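Side-chain contacts in lovastatin nonaketide synthase mokA (Monascus pilosus, PDB 6AD3), which catalyses the iterative nine-step assembly of the polyketide precursor of lovastatin (monacolin K), the chain described here being its condensation domain: residues A[112-117]-A[225-230]; A[126-131]-A[208-213]; A[176-181]-A[187-192]; A[200-205]-A[218-223]; A[446-449]-A[453-456]. The protein carries 1 engineered substitution. All blocks are in the same frame, centred on the assembly; numbering follows the deposited sequence.

Contact 1 (A[112-117]-A[225-230]); sequences AKRLSK and QLYGGV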
# COMPACT_ATOMS: atom_id res chain seq x y z
N ALA A 112 14.48 -1.75 -27.12
CA ALA A 112 13.04 -2.01 -27.06
C ALA A 112 12.71 -3.48 -27.20
O ALA A 112 11.84 -4.03 -26.50
CB ALA A 112 12.32 -1.22 -28.16
N LYS A 113 13.32 -4.12 -28.19
CA LYS A 113 13.02 -5.51 -28.46
C LYS A 113 13.44 -6.41 -27.29
O LYS A 113 12.68 -7.30 -26.87
CB LYS A 113 13.71 -5.96 -29.76
CG LYS A 113 13.00 -5.43 -30.99
CD LYS A 113 13.82 -5.65 -32.27
CE LYS A 113 12.97 -5.37 -33.51
NZ LYS A 113 13.09 -6.45 -34.53
N ARG A 114 14.60 -6.12 -26.71
CA ARG A 114 15.06 -6.91 -25.56
C ARG A 114 14.19 -6.71 -24.34
O ARG A 114 13.92 -7.68 -23.60
CB ARG A 114 16.51 -6.62 -25.23
CG ARG A 114 17.46 -7.17 -26.28
CD ARG A 114 18.87 -6.67 -26.07
NE ARG A 114 19.41 -7.11 -24.80
CZ ARG A 114 20.50 -6.61 -24.23
NH1 ARG A 114 21.14 -5.59 -24.78
NH2 ARG A 114 20.93 -7.11 -23.09
N LEU A 115 13.82 -5.46 -24.08
CA LEU A 115 12.95 -5.16 -22.95
C LEU A 115 11.58 -5.82 -23.14
O LEU A 115 11.06 -6.43 -22.22
CB LEU A 115 12.79 -3.67 -22.77
CG LEU A 115 11.77 -3.26 -21.70
CD1 LEU A 115 12.33 -3.63 -20.35
CD2 LEU A 115 11.45 -1.76 -21.75
N SER A 116 11.00 -5.70 -24.33
CA SER A 116 9.69 -6.24 -24.54
C SER A 116 9.70 -7.79 -24.44
O SER A 116 8.83 -8.36 -23.82
CB SER A 116 9.03 -5.70 -25.81
OG SER A 116 9.68 -6.21 -26.92
N LYS A 117 10.78 -8.42 -24.88
CA LYS A 117 10.93 -9.85 -24.73
C LYS A 117 11.04 -10.25 -23.25
O LYS A 117 10.46 -11.26 -22.80
CB LYS A 117 12.17 -10.33 -25.46
CG LYS A 117 12.38 -11.83 -25.34
CD LYS A 117 13.25 -12.35 -26.47
CE LYS A 117 14.68 -12.54 -26.02
NZ LYS A 117 14.94 -13.97 -25.74
N GLN A 225 16.96 -8.69 -14.80
CA GLN A 225 17.80 -9.89 -14.91
C GLN A 225 17.62 -10.52 -16.28
O GLN A 225 18.60 -10.89 -16.92
CB GLN A 225 17.45 -10.89 -13.83
CG GLN A 225 17.97 -10.51 -12.47
CD GLN A 225 17.61 -11.52 -11.46
OE1 GLN A 225 18.40 -12.43 -11.15
NE2 GLN A 225 16.38 -11.44 -10.99
N LEU A 226 16.37 -10.64 -16.74
CA LEU A 226 16.12 -11.27 -18.04
C LEU A 226 16.73 -10.47 -19.17
O LEU A 226 17.44 -11.01 -20.02
CB LEU A 226 14.64 -11.44 -18.29
CG LEU A 226 13.97 -12.57 -17.52
CD1 LEU A 226 12.48 -12.39 -17.48
CD2 LEU A 226 14.33 -13.94 -18.07
N TYR A 227 16.56 -9.16 -19.11
CA TYR A 227 17.19 -8.27 -20.08
C TYR A 227 18.70 -8.49 -20.10
O TYR A 227 19.33 -8.47 -21.17
CB TYR A 227 16.86 -6.83 -19.74
CG TYR A 227 17.42 -5.80 -20.70
CD1 TYR A 227 18.72 -5.35 -20.60
CD2 TYR A 227 16.62 -5.23 -21.66
CE1 TYR A 227 19.22 -4.37 -21.47
CE2 TYR A 227 17.09 -4.28 -22.53
CZ TYR A 227 18.38 -3.82 -22.42
OH TYR A 227 18.84 -2.85 -23.31
N GLY A 228 19.29 -8.65 -18.93
CA GLY A 228 20.73 -8.87 -18.82
C GLY A 228 21.18 -10.30 -19.07
O GLY A 228 22.30 -10.64 -18.80
N GLY A 229 20.28 -11.14 -19.57
CA GLY A 229 20.61 -12.51 -19.97
C GLY A 229 20.71 -13.53 -18.83
O GLY A 229 21.27 -14.59 -19.02
N VAL A 230 20.20 -13.21 -17.65
CA VAL A 230 20.10 -14.21 -16.58
C VAL A 230 19.04 -15.24 -16.90
O VAL A 230 18.00 -14.91 -17.48
CB VAL A 230 19.77 -13.57 -15.24
CG1 VAL A 230 19.44 -14.65 -14.20
CG2 VAL A 230 20.93 -12.71 -14.78
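The first turn of helix 112-125 lies against the last turn of helix 213-227, with the CA atoms of L115 and Y227 6.0 Å apart. R114 and Y227 carry most of the contact. The guanidinium of R114 lies nearly flat on one face of the Y227 ring. The two planes are 18° apart, and CZ sits 4.1 Å from the ring centroid of Y227, displaced toward the rim, so the pair is both a stack and a cation-pi interaction. A bend at chi3 (63°) of R114 folds the outer part of its chain over the ring, while R114 CB packs 3.6 Å from Y227 CE2. The same guanidinium donates from R114 NH2 to Y227 O at 2.8 Å, with an angle of 148° at the hydrogen. One arginine thus holds both the ring and the backbone carbonyl of a single residue, which should restrict how the guanidinium can turn. Y227 CG points away from the backbone N, and the ring reaches along the neighbouring helix start, where L115 N meets it near its plane, 3.7 Å from Y227 CD2. Beyond the ring, Y227 OH is hydrogen-bonded to D111 N, and D111 OD2 bonds R114 N. The Y227 carbonyl belongs to a helix end, where partial negative charge would probably suit an arginine donor. That end is a Schellman motif: V230 N bonds Q225 O, G229 N bonds L226 O, and G229, at positive phi, is the C-prime residue.

Contact 2 (A[126-131]-A[208-213]); sequences HEIFRT and RFVGDG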
# COMPACT_ATOMS: atom_id res chain seq x y z
N HIS A 126 4.29 -16.09 -14.69
CA HIS A 126 3.44 -15.97 -13.51
C HIS A 126 1.97 -16.10 -13.88
O HIS A 126 1.40 -15.26 -14.58
CB HIS A 126 3.70 -14.63 -12.83
CG HIS A 126 5.08 -14.51 -12.29
ND1 HIS A 126 6.12 -13.95 -13.02
CD2 HIS A 126 5.65 -15.10 -11.23
CE1 HIS A 126 7.24 -14.08 -12.33
NE2 HIS A 126 6.97 -14.74 -11.22
N GLU A 127 1.34 -17.10 -13.30
CA GLU A 127 -0.06 -17.36 -13.53
C GLU A 127 -0.93 -16.14 -13.27
O GLU A 127 -1.87 -15.89 -14.00
CB GLU A 127 -0.52 -18.52 -12.66
CG GLU A 127 -0.14 -19.87 -13.19
CD GLU A 127 -0.52 -21.01 -12.27
OE1 GLU A 127 -1.31 -20.82 -11.35
OE2 GLU A 127 -0.19 -22.14 -12.61
N ILE A 128 -0.61 -15.38 -12.22
CA ILE A 128 -1.45 -14.26 -11.80
C ILE A 128 -1.46 -13.15 -12.87
O ILE A 128 -2.38 -12.37 -12.94
CB ILE A 128 -1.01 -13.72 -10.41
CG1 ILE A 128 -2.01 -12.70 -9.85
CG2 ILE A 128 0.36 -13.08 -10.46
CD1 ILE A 128 -3.41 -13.23 -9.68
N PHE A 129 -0.48 -13.19 -13.80
CA PHE A 129 -0.45 -12.24 -14.90
C PHE A 129 -1.14 -12.79 -16.14
O PHE A 129 -1.18 -12.10 -17.19
CB PHE A 129 0.99 -11.82 -15.23
CG PHE A 129 1.69 -11.10 -14.11
CD1 PHE A 129 0.97 -10.44 -13.11
CD2 PHE A 129 3.08 -11.11 -14.04
CE1 PHE A 129 1.63 -9.78 -12.09
CE2 PHE A 129 3.73 -10.43 -13.03
CZ PHE A 129 3.02 -9.79 -12.04
N ARG A 130 -1.62 -14.03 -16.05
CA ARG A 130 -2.50 -14.61 -17.08
C ARG A 130 -3.78 -15.11 -16.45
O ARG A 130 -4.33 -16.21 -16.79
CB ARG A 130 -1.79 -15.68 -17.90
CG ARG A 130 -0.80 -16.51 -17.22
CD ARG A 130 0.00 -17.32 -18.24
NE ARG A 130 1.04 -18.06 -17.56
CZ ARG A 130 0.88 -19.21 -16.95
NH1 ARG A 130 1.91 -19.77 -16.38
NH2 ARG A 130 -0.26 -19.87 -17.03
N THR A 131 -4.28 -14.31 -15.53
CA THR A 131 -5.48 -14.63 -14.81
C THR A 131 -6.62 -13.65 -15.14
O THR A 131 -6.45 -12.43 -15.12
CB THR A 131 -5.21 -14.68 -13.29
OG1 THR A 131 -4.38 -15.84 -13.01
CG2 THR A 131 -6.49 -14.82 -12.50
N ARG A 208 -5.90 -3.96 -8.72
CA ARG A 208 -5.67 -4.38 -7.33
C ARG A 208 -5.44 -5.88 -7.21
O ARG A 208 -4.65 -6.30 -6.40
CB ARG A 208 -6.86 -3.97 -6.49
CG ARG A 208 -6.91 -4.50 -5.05
CD ARG A 208 -5.96 -3.79 -4.13
NE ARG A 208 -4.56 -4.15 -4.37
CZ ARG A 208 -3.53 -3.56 -3.79
NH1 ARG A 208 -3.72 -2.57 -2.95
NH2 ARG A 208 -2.29 -3.95 -4.04
N PHE A 209 -6.20 -6.69 -7.95
CA PHE A 209 -6.21 -8.10 -7.71
C PHE A 209 -4.87 -8.80 -8.06
O PHE A 209 -4.69 -9.98 -7.68
CB PHE A 209 -7.32 -8.79 -8.50
CG PHE A 209 -8.72 -8.46 -8.05
CD1 PHE A 209 -8.97 -7.71 -6.92
CD2 PHE A 209 -9.81 -8.86 -8.84
CE1 PHE A 209 -10.24 -7.34 -6.60
CE2 PHE A 209 -11.09 -8.48 -8.51
CZ PHE A 209 -11.31 -7.77 -7.36
N VAL A 210 -4.00 -8.16 -8.85
CA VAL A 210 -2.82 -8.85 -9.44
C VAL A 210 -1.48 -8.32 -8.97
O VAL A 210 -0.45 -8.84 -9.39
CB VAL A 210 -2.85 -8.90 -10.98
CG1 VAL A 210 -4.13 -9.61 -11.45
CG2 VAL A 210 -2.77 -7.49 -11.58
N GLY A 211 -1.49 -7.30 -8.12
CA GLY A 211 -0.24 -6.71 -7.69
C GLY A 211 -0.23 -6.04 -6.36
O GLY A 211 -1.22 -6.04 -5.62
N ASP A 212 0.97 -5.52 -6.02
CA ASP A 212 1.21 -4.71 -4.80
C ASP A 212 2.66 -4.26 -4.84
O ASP A 212 3.33 -4.46 -5.83
CB ASP A 212 0.87 -5.48 -3.47
CG ASP A 212 1.76 -6.71 -3.19
OD1 ASP A 212 2.87 -6.86 -3.74
OD2 ASP A 212 1.34 -7.54 -2.34
N GLY A 213 3.08 -3.47 -3.85
CA GLY A 213 4.41 -2.82 -3.92
C GLY A 213 5.53 -3.84 -4.12
O GLY A 213 6.49 -3.59 -4.86
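E127 O, next to the I128 side chain that packs on V210, is gripped from opposite faces of its carbonyl plane by T131 OG1 at 2.7 Å and R130 N at 2.8 Å. The backbone bond belongs to the short 3-10 turn 127-129, which presents I128 and F129 to the other loop, and the threonine hydroxyl ties the next strand back to it. The chi1 of I128 (-171°) swings CG1 out toward V210, where I128 CG1 comes 4.1 Å from V210 CB. I128 O lies 3.6 Å from V210 CG1. The ring of F129 turns its edge to V210 O, with F129 CE1 3.5 Å away. Segment 208-213 corresponds to most of the HHxxxDG active-site motif of condensation domains, here degenerate, with R208 where the second histidine is expected. R208 NH2 bonds G211 O at 2.8 Å, and R208 NH1 forms a salt bridge with E462. D212 caps the helix that follows through T215 N, and its OD1 also pairs with R357. Thus R208 and D212 hold the loop by polar bonds, whereas 126-131 touches it by van der Waals contacts, several onto carbonyl oxygens, and V210 O is buried without a hydrogen-bond partner.

Contact 3 (A[176-181]-A[187-192]); sequences VQTQYD and TLRLVD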
# COMPACT_ATOMS: atom_id res chain seq x y z
N VAL A 176 -3.47 5.99 -15.43
CA VAL A 176 -4.13 6.13 -14.16
C VAL A 176 -5.64 5.96 -14.30
O VAL A 176 -6.30 5.42 -13.40
CB VAL A 176 -3.75 7.47 -13.46
CG1 VAL A 176 -4.65 7.78 -12.28
CG2 VAL A 176 -2.31 7.40 -13.01
N GLN A 177 -6.16 6.32 -15.47
CA GLN A 177 -7.60 6.23 -15.76
C GLN A 177 -7.96 5.02 -16.60
O GLN A 177 -9.08 4.91 -17.13
CB GLN A 177 -8.08 7.49 -16.52
CG GLN A 177 -7.92 8.78 -15.78
CD GLN A 177 -8.58 8.78 -14.42
OE1 GLN A 177 -9.68 8.27 -14.24
NE2 GLN A 177 -7.93 9.40 -13.47
N THR A 178 -7.07 4.05 -16.68
CA THR A 178 -7.31 2.93 -17.58
C THR A 178 -8.48 2.05 -17.08
O THR A 178 -8.80 2.01 -15.89
CB THR A 178 -6.03 2.10 -17.79
OG1 THR A 178 -6.14 1.36 -19.04
CG2 THR A 178 -5.85 1.18 -16.68
N GLN A 179 -9.20 1.45 -18.02
CA GLN A 179 -10.32 0.57 -17.71
C GLN A 179 -9.88 -0.89 -17.84
O GLN A 179 -9.73 -1.39 -18.94
CB GLN A 179 -11.47 0.85 -18.70
CG GLN A 179 -11.91 2.31 -18.71
CD GLN A 179 -12.51 2.72 -17.38
OE1 GLN A 179 -13.51 2.16 -16.95
NE2 GLN A 179 -11.83 3.62 -16.68
N TYR A 180 -9.54 -1.54 -16.72
CA TYR A 180 -9.11 -2.93 -16.78
C TYR A 180 -10.31 -3.84 -17.07
O TYR A 180 -11.29 -3.79 -16.36
CB TYR A 180 -8.47 -3.33 -15.46
CG TYR A 180 -7.14 -2.69 -15.24
CD1 TYR A 180 -6.07 -3.03 -16.00
CD2 TYR A 180 -6.95 -1.75 -14.24
CE1 TYR A 180 -4.82 -2.41 -15.84
CE2 TYR A 180 -5.75 -1.08 -14.09
CZ TYR A 180 -4.67 -1.44 -14.87
OH TYR A 180 -3.47 -0.80 -14.75
N ASP A 181 -10.22 -4.65 -18.12
CA ASP A 181 -11.28 -5.65 -18.38
C ASP A 181 -10.92 -6.97 -17.68
O ASP A 181 -10.40 -7.92 -18.32
CB ASP A 181 -11.45 -5.84 -19.87
CG ASP A 181 -12.62 -6.78 -20.23
OD1 ASP A 181 -13.31 -7.27 -19.33
OD2 ASP A 181 -12.79 -7.04 -21.44
N THR A 187 -5.38 -6.95 -16.91
CA THR A 187 -5.14 -6.65 -15.51
C THR A 187 -3.87 -5.83 -15.26
O THR A 187 -3.65 -5.39 -14.12
CB THR A 187 -5.02 -7.93 -14.68
OG1 THR A 187 -3.89 -8.70 -15.16
CG2 THR A 187 -6.29 -8.76 -14.80
N LEU A 188 -3.05 -5.61 -16.29
CA LEU A 188 -1.73 -4.98 -16.12
C LEU A 188 -1.47 -4.05 -17.30
O LEU A 188 -1.98 -4.29 -18.44
CB LEU A 188 -0.65 -6.05 -16.16
CG LEU A 188 -0.16 -6.82 -14.97
CD1 LEU A 188 1.17 -7.49 -15.38
CD2 LEU A 188 0.07 -5.93 -13.75
N ARG A 189 -0.70 -2.99 -17.07
CA ARG A 189 -0.06 -2.27 -18.17
C ARG A 189 1.42 -2.21 -17.92
O ARG A 189 1.85 -2.01 -16.79
CB ARG A 189 -0.62 -0.84 -18.29
CG ARG A 189 -2.14 -0.75 -18.25
CD ARG A 189 -2.73 -0.84 -19.62
NE ARG A 189 -4.20 -0.81 -19.58
CZ ARG A 189 -4.96 -1.89 -19.65
NH1 ARG A 189 -4.41 -3.08 -19.45
NH2 ARG A 189 -6.29 -1.76 -19.69
N LEU A 190 2.20 -2.57 -18.93
CA LEU A 190 3.66 -2.48 -18.86
C LEU A 190 4.15 -1.66 -20.04
O LEU A 190 4.01 -2.13 -21.16
CB LEU A 190 4.29 -3.86 -18.92
CG LEU A 190 3.88 -4.83 -17.81
CD1 LEU A 190 4.28 -6.25 -18.13
CD2 LEU A 190 4.47 -4.41 -16.48
N VAL A 191 4.53 -0.41 -19.78
CA VAL A 191 4.75 0.58 -20.83
C VAL A 191 6.06 1.30 -20.63
O VAL A 191 6.32 1.86 -19.54
CB VAL A 191 3.61 1.60 -20.89
CG1 VAL A 191 3.87 2.61 -22.03
CG2 VAL A 191 2.28 0.90 -21.04
N ASP A 192 6.88 1.33 -21.69
CA ASP A 192 8.14 2.08 -21.71
C ASP A 192 7.94 3.27 -22.60
O ASP A 192 7.85 3.11 -23.84
CB ASP A 192 9.28 1.19 -22.26
CG ASP A 192 10.59 1.97 -22.51
OD1 ASP A 192 10.73 3.10 -22.00
OD2 ASP A 192 11.45 1.44 -23.27
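T178 and Y180 close around R189 where the chain leaves helix 165-176 and enters strand 188-195. This is the return half of a beta-alpha-beta crossover, since strand 157-161, before the helix, is the parallel neighbour of 188-195 in the sheet. The polar part centres on one hydroxyl oxygen. R189 grips T178 OG1 side-on with two nitrogens, NE at 3.0 Å and NH2 at 3.2 Å; the NE bond is the straighter, at 157° against 139°. T178 OG1 faces R189 as the two side chains come from opposite directions. The remaining nitrogen, R189 NH1, turns back to L188 O at 2.9 Å and also forms a salt bridge with D186, in the connecting loop. With three nitrogens engaged, the guanidinium is probably well fixed in its rotation. A bend at chi2 folds R189 back far enough to reach its own strand. Van der Waals packing comes from Y180. Its CE1 lies over the centre of the R189 guanidinium, but the two planes are 54° apart, so the groups touch without stacking. The same ring packs obliquely on the backbone where the strand begins, with Y180 CD1 3.6 Å from T187 C. At the far end of the ring, Y180 OH rests 3.7 Å from R189 CG.

Contact 4 (A[200-205]-A[218-223]); sequences HLFVVA and NIFVEA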
# COMPACT_ATOMS: atom_id res chain seq x y z
N HIS A 200 13.43 7.74 -20.58
CA HIS A 200 12.32 6.81 -20.40
C HIS A 200 11.44 7.21 -19.24
O HIS A 200 11.94 7.71 -18.24
CB HIS A 200 12.87 5.43 -20.07
CG HIS A 200 13.70 4.86 -21.17
ND1 HIS A 200 13.16 4.14 -22.20
CD2 HIS A 200 15.02 4.96 -21.42
CE1 HIS A 200 14.12 3.84 -23.06
NE2 HIS A 200 15.25 4.35 -22.62
N LEU A 201 10.19 6.78 -19.33
CA LEU A 201 9.30 6.59 -18.18
C LEU A 201 8.67 5.20 -18.27
O LEU A 201 7.89 4.91 -19.17
CB LEU A 201 8.24 7.69 -18.13
CG LEU A 201 7.17 7.55 -17.05
CD1 LEU A 201 7.82 7.63 -15.69
CD2 LEU A 201 6.10 8.61 -17.22
N PHE A 202 9.16 4.29 -17.44
CA PHE A 202 8.71 2.91 -17.46
C PHE A 202 7.63 2.74 -16.43
O PHE A 202 7.83 3.08 -15.26
CB PHE A 202 9.88 1.99 -17.12
CG PHE A 202 9.48 0.55 -16.98
CD1 PHE A 202 8.72 -0.05 -17.95
CD2 PHE A 202 9.84 -0.17 -15.87
CE1 PHE A 202 8.31 -1.36 -17.82
CE2 PHE A 202 9.46 -1.50 -15.74
CZ PHE A 202 8.59 -2.05 -16.66
N VAL A 203 6.44 2.36 -16.87
CA VAL A 203 5.27 2.34 -16.03
C VAL A 203 4.80 0.89 -15.86
O VAL A 203 4.56 0.17 -16.85
CB VAL A 203 4.12 3.19 -16.63
CG1 VAL A 203 2.88 3.21 -15.70
CG2 VAL A 203 4.58 4.62 -16.92
N VAL A 204 4.58 0.52 -14.60
CA VAL A 204 3.88 -0.65 -14.21
C VAL A 204 2.54 -0.25 -13.58
O VAL A 204 2.49 0.44 -12.56
CB VAL A 204 4.70 -1.48 -13.19
CG1 VAL A 204 3.86 -2.65 -12.69
CG2 VAL A 204 6.01 -1.96 -13.78
N ALA A 205 1.46 -0.63 -14.25
CA ALA A 205 0.15 -0.34 -13.77
C ALA A 205 -0.59 -1.66 -13.57
O ALA A 205 -0.45 -2.58 -14.35
CB ALA A 205 -0.58 0.54 -14.72
N ASN A 218 9.36 -6.88 -7.72
CA ASN A 218 9.72 -8.17 -8.30
C ASN A 218 9.71 -8.06 -9.85
O ASN A 218 10.52 -8.68 -10.51
CB ASN A 218 8.78 -9.30 -7.86
CG ASN A 218 8.97 -9.72 -6.40
OD1 ASN A 218 8.20 -10.56 -5.87
ND2 ASN A 218 10.04 -9.25 -5.79
N ILE A 219 8.72 -7.36 -10.42
CA ILE A 219 8.66 -7.23 -11.89
C ILE A 219 9.93 -6.56 -12.42
O ILE A 219 10.52 -7.02 -13.43
CB ILE A 219 7.41 -6.41 -12.31
CG1 ILE A 219 6.15 -7.27 -12.08
CG2 ILE A 219 7.53 -5.96 -13.75
CD1 ILE A 219 4.85 -6.50 -12.08
N PHE A 220 10.33 -5.44 -11.80
CA PHE A 220 11.51 -4.72 -12.23
C PHE A 220 12.72 -5.65 -12.14
O PHE A 220 13.51 -5.74 -13.06
CB PHE A 220 11.75 -3.48 -11.36
CG PHE A 220 11.05 -2.21 -11.82
CD1 PHE A 220 9.69 -1.97 -11.52
CD2 PHE A 220 11.81 -1.13 -12.33
CE1 PHE A 220 9.08 -0.70 -11.78
CE2 PHE A 220 11.20 0.15 -12.54
CZ PHE A 220 9.89 0.41 -12.11
N VAL A 221 12.87 -6.31 -11.01
CA VAL A 221 14.02 -7.18 -10.80
C VAL A 221 14.08 -8.37 -11.78
O VAL A 221 15.14 -8.69 -12.31
CB VAL A 221 14.05 -7.64 -9.31
CG1 VAL A 221 14.96 -8.82 -9.12
CG2 VAL A 221 14.45 -6.49 -8.45
N GLU A 222 12.94 -9.00 -12.06
CA GLU A 222 12.90 -10.08 -13.04
C GLU A 222 13.19 -9.57 -14.43
O GLU A 222 13.99 -10.17 -15.16
CB GLU A 222 11.58 -10.83 -13.00
CG GLU A 222 11.43 -11.73 -11.76
CD GLU A 222 10.35 -12.82 -11.90
OE1 GLU A 222 10.25 -13.63 -10.97
OE2 GLU A 222 9.74 -12.97 -12.97
N ALA A 223 12.61 -8.43 -14.79
CA ALA A 223 12.79 -7.86 -16.12
C ALA A 223 14.24 -7.42 -16.36
O ALA A 223 14.81 -7.72 -17.41
CB ALA A 223 11.85 -6.69 -16.31
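The side chain of F220 leaves helix 213-227 obliquely at CB, with CG anti to the carbonyl carbon (chi1 -89°), and its ring end swings in toward F202 and V204 of strand 199-206. At CD2 the ring of F220 is already near F202, whose CE2 is 4.2 Å away. One atom further, F220 CE2 makes the closest approach, 3.6 Å to F202 CD2. The tip, F220 CZ, stays close at 3.8 Å from F202 CD2. Across the ring from CD2, F220 CE1 meets V204 CG2 obliquely at 3.9 Å. The two phenyl groups form a T-shaped pair: the edge of F202 points into the face of F220, centroids 5.0 Å apart and planes at 72°. Here helix 213-227 packs on one face of the mixed sheet, against strand 199-206, which directly precedes it in the chain; the loop between them corresponds to the HHxxxDG motif. The segment axes approach to 10.6 Å and run at 127° to one another. Farther along the strand, the other methyl of V204, CG1, touches I219 CD1 at 4.0 Å. M104, from neighbouring strand 100-107, also packs on F220.

Contact 5 (A[446-449]-A[453-456]); sequences SGSI and KMTE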
# COMPACT_ATOMS: atom_id res chain seq x y z
N SER A 446 17.86 -1.74 -7.37
CA SER A 446 18.01 -3.20 -7.57
C SER A 446 17.30 -3.66 -8.84
O SER A 446 17.70 -4.64 -9.46
CB SER A 446 17.47 -3.94 -6.37
OG SER A 446 18.25 -3.59 -5.25
N GLY A 447 16.26 -2.91 -9.25
CA GLY A 447 15.54 -3.18 -10.53
C GLY A 447 15.93 -2.28 -11.71
O GLY A 447 15.19 -2.16 -12.65
N SER A 448 17.16 -1.78 -11.73
CA SER A 448 17.62 -0.96 -12.89
C SER A 448 17.84 -1.81 -14.10
O SER A 448 18.16 -2.95 -13.97
CB SER A 448 18.87 -0.24 -12.56
OG SER A 448 18.66 0.50 -11.42
N ILE A 449 17.58 -1.25 -15.29
CA ILE A 449 17.37 -2.06 -16.50
C ILE A 449 18.33 -1.58 -17.56
O ILE A 449 18.34 -0.39 -17.91
CB ILE A 449 15.95 -1.93 -17.07
CG1 ILE A 449 14.92 -2.51 -16.12
CG2 ILE A 449 15.84 -2.59 -18.43
CD1 ILE A 449 13.49 -2.16 -16.49
N LYS A 453 19.49 4.38 -15.70
CA LYS A 453 19.47 4.59 -14.27
C LYS A 453 18.21 5.34 -13.88
O LYS A 453 17.89 6.37 -14.46
CB LYS A 453 20.70 5.39 -13.85
CG LYS A 453 22.02 4.65 -14.07
CD LYS A 453 23.05 5.01 -12.99
CE LYS A 453 23.58 3.77 -12.29
NZ LYS A 453 24.99 3.50 -12.69
N MET A 454 17.59 4.90 -12.81
CA MET A 454 16.41 5.57 -12.31
C MET A 454 16.70 6.85 -11.64
O MET A 454 17.68 6.99 -10.92
CB MET A 454 15.66 4.69 -11.33
CG MET A 454 15.60 3.30 -11.75
SD MET A 454 15.13 2.32 -10.35
CE MET A 454 14.51 0.88 -11.19
N THR A 455 15.83 7.82 -11.84
CA THR A 455 16.04 9.12 -11.26
C THR A 455 14.91 9.54 -10.32
O THR A 455 15.07 10.44 -9.51
CB THR A 455 16.19 10.17 -12.38
OG1 THR A 455 15.01 10.19 -13.17
CG2 THR A 455 17.40 9.85 -13.27
N GLU A 456 13.70 9.02 -10.53
CA GLU A 456 12.49 9.63 -9.94
C GLU A 456 11.33 8.67 -10.10
O GLU A 456 11.19 8.05 -11.16
CB GLU A 456 12.14 10.91 -10.65
CG GLU A 456 11.02 11.66 -9.99
CD GLU A 456 10.55 12.85 -10.80
OE1 GLU A 456 11.29 13.28 -11.69
OE2 GLU A 456 9.49 13.41 -10.45
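M454 stands at the start of edge strand 453-460, where the chain, having left strand 435-440 of the six-stranded sheet, crosses over to join the five-stranded one, and its side chain reaches across to G447 and S448 in the approach to that strand. The nearest CA atoms are those of S448 and K453, 6.0 Å apart. Beyond CG the methionine is extended (chi2 164°, chi3 159°), which carries its methyl to the G447-S448 peptide. There M454 CE lies 3.4 Å from G447 O and 3.5 Å from G447 C, with S448 N at 3.8 Å from the same methyl. The sulfur-bound methyl is slightly polarised, which may make its approach to a carbonyl oxygen mildly favourable. The crossover is what lets the C-terminal half of this condensation domain lend a strand to the N-terminal sheet: K453 pairs with T107, while T455 and E456 both pair with F105, consistent with a beta bulge. M454 also packs on M104 of that neighbouring strand and on A444. Closer to its backbone, the methionine runs past the serine, with M454 SD 4.1 Å and M454 CG 4.2 Å from S448 OG. That hydroxyl is already engaged by E445 O, and S448 O accepts a hydrogen bond from S224 OG on helix 213-227.

How the contacts relate
Contacts 3, 4 and 5 reach the five-stranded sheet, and contacts 1 and 4 share helix 213-227. Contacts 3 and 4 lie on adjacent strands, whose side chains meet at D192 OD1 and H200 ND1, 2.7 Å apart. Contact 4 leads into contact 5, their centres 9 Å apart, where F220 CD2 lies 3.6 Å from M454 CE. The C-terminal end of helix 213-227 enters contact 1, which reaches contact 5 through L115 CD1 and I449 CG2 at 4.1 Å. Contact 2, with the degenerate HHxxxDG loop, is probably nearest the expected active site; it lies about 12 Å from contact 3, centre to centre, and V210 CG2 touches T187 O. F129 CZ bridges to contact 4 at I219 CD1, 3.8 Å away.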